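Local coordinates for protein MmeI (Methylophilus methylotrophus, PDB 5HR4) that recognises and cuts DNA as a Type IIL restriction-modification enzyme and probably also methylates the exocyclic amino group of adenine in DNA, using S-adenosyl-L-methionine as methyl donor, at residues V335-E338 / K339-N343. Numbering follows the deposited sequence.
Sequences VEFE and KVKNN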
# COMPACT_ATOMS: atom_id res chain seq x y z
N VAL A 335 -2.87 -11.96 27.33
CA VAL A 335 -3.94 -12.11 28.31
C VAL A 335 -3.99 -13.56 28.78
O VAL A 335 -3.96 -13.83 29.98
CB VAL A 335 -5.28 -11.63 27.72
CG1 VAL A 335 -6.46 -12.03 28.60
CG2 VAL A 335 -5.26 -10.13 27.53
N GLU A 336 -4.01 -14.50 27.84
CA GLU A 336 -4.08 -15.91 28.24
C GLU A 336 -2.89 -16.28 29.11
O GLU A 336 -3.05 -16.97 30.12
CB GLU A 336 -4.17 -16.81 27.01
CG GLU A 336 -4.35 -18.31 27.32
CD GLU A 336 -4.38 -19.17 26.04
OE1 GLU A 336 -4.41 -18.57 24.94
OE2 GLU A 336 -4.37 -20.42 26.13
N PHE A 337 -1.70 -15.80 28.76
CA PHE A 337 -0.52 -16.07 29.58
C PHE A 337 -0.72 -15.58 31.00
O PHE A 337 -0.54 -16.34 31.96
CB PHE A 337 0.72 -15.41 28.98
CG PHE A 337 1.94 -15.56 29.84
CD1 PHE A 337 2.45 -16.83 30.14
CD2 PHE A 337 2.58 -14.44 30.37
CE1 PHE A 337 3.58 -16.97 30.96
CE2 PHE A 337 3.71 -14.57 31.17
CZ PHE A 337 4.21 -15.84 31.48
N GLU A 338 -1.13 -14.33 31.17
CA GLU A 338 -1.29 -13.80 32.51
C GLU A 338 -2.37 -14.53 33.31
O GLU A 338 -2.32 -14.51 34.54
CB GLU A 338 -1.56 -12.31 32.44
CG GLU A 338 -0.41 -11.50 31.78
CD GLU A 338 0.91 -11.52 32.58
OE1 GLU A 338 0.95 -12.00 33.73
OE2 GLU A 338 1.93 -11.02 32.05
N LYS A 339 -3.31 -15.20 32.66
CA LYS A 339 -4.37 -15.86 33.41
C LYS A 339 -3.98 -17.26 33.89
O LYS A 339 -4.55 -17.75 34.87
CB LYS A 339 -5.65 -15.91 32.56
CG LYS A 339 -6.85 -16.55 33.24
CD LYS A 339 -8.13 -16.16 32.54
CE LYS A 339 -8.11 -16.54 31.08
NZ LYS A 339 -9.44 -16.30 30.45
N VAL A 340 -3.02 -17.91 33.24
CA VAL A 340 -2.64 -19.28 33.56
C VAL A 340 -1.21 -19.38 34.06
O VAL A 340 -0.78 -20.47 34.45
CB VAL A 340 -2.85 -20.22 32.35
CG1 VAL A 340 -4.24 -20.01 31.74
CG2 VAL A 340 -1.78 -19.99 31.32
N LYS A 341 -0.48 -18.27 34.11
CA LYS A 341 0.94 -18.25 34.47
C LYS A 341 1.24 -18.87 35.84
O LYS A 341 2.37 -19.32 36.06
CB LYS A 341 1.44 -16.80 34.43
CG LYS A 341 2.38 -16.38 35.55
CD LYS A 341 2.82 -14.93 35.41
CE LYS A 341 1.72 -14.00 35.86
NZ LYS A 341 2.03 -12.56 35.57
N ASN A 342 0.27 -18.92 36.76
CA ASN A 342 0.50 -19.41 38.12
C ASN A 342 0.04 -20.85 38.34
O ASN A 342 0.11 -21.36 39.47
CB ASN A 342 -0.18 -18.48 39.14
CG ASN A 342 0.60 -17.18 39.37
OD1 ASN A 342 1.84 -17.17 39.41
ND2 ASN A 342 -0.13 -16.08 39.54
N ASN A 343 -0.42 -21.51 37.28
CA ASN A 343 -0.87 -22.89 37.29
C ASN A 343 0.09 -23.66 36.38
O ASN A 343 0.01 -23.53 35.15
CB ASN A 343 -2.32 -22.97 36.80
CG ASN A 343 -2.84 -24.38 36.66
OD1 ASN A 343 -2.11 -25.32 36.32
ND2 ASN A 343 -4.13 -24.54 36.90
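The aliphatic root of K341 lies over one face of the F337 ring, in a local contact near the C-terminal end of helix 318-340 and in the turn that follows. K341 CB stands 4.3 Å from the ring centroid, 18° off the ring normal, a CH-pi contact displaced toward the CE1 and CZ side of the rim. With CG anti to the backbone N and beside the carbonyl carbon (chi1 175°), the phenyl group points mainly outward from the helix with a slight lean toward its C-terminal end, which leaves one face under K341 CB.

The charged contact runs between E338 and K341, whose side chains lie alongside each other and point the same way. Bends at chi2 of the glutamate and chi3 of the lysine bring OE1 and NZ together as a salt bridge, but the modelled separation is implausibly short and its detailed geometry is doubtful.

Backbone bonding shows the helix running out. K339 N makes weak bonds to both V335 O and E336 O, each at 3.1 Å. V340 N likewise divides between a weak bond to E336 O and a better one to F337 O (3.2 Å), while K341 N reaches F337 O weakly at 2.9 Å. This mixture of i-to-i+4 and i-to-i+3 pairs accompanies the passage into a type I beta turn, V340 to N343, closed by N343 N on V340 O at 3.0 Å.

N343 then serves as N-cap of helix 344-355, its OD1 accepting from K346 N, so the segment is the tight link of an alpha-alpha hairpin at the surface of the methyltransferase domain. E336 forms a salt bridge with K353 of that second helix, and V340 touches K346. The buried F337 side chain packs against L347 and F350 of helix 344-355 and against L380, E383 and V384 of helix 368-388, joining all three helices.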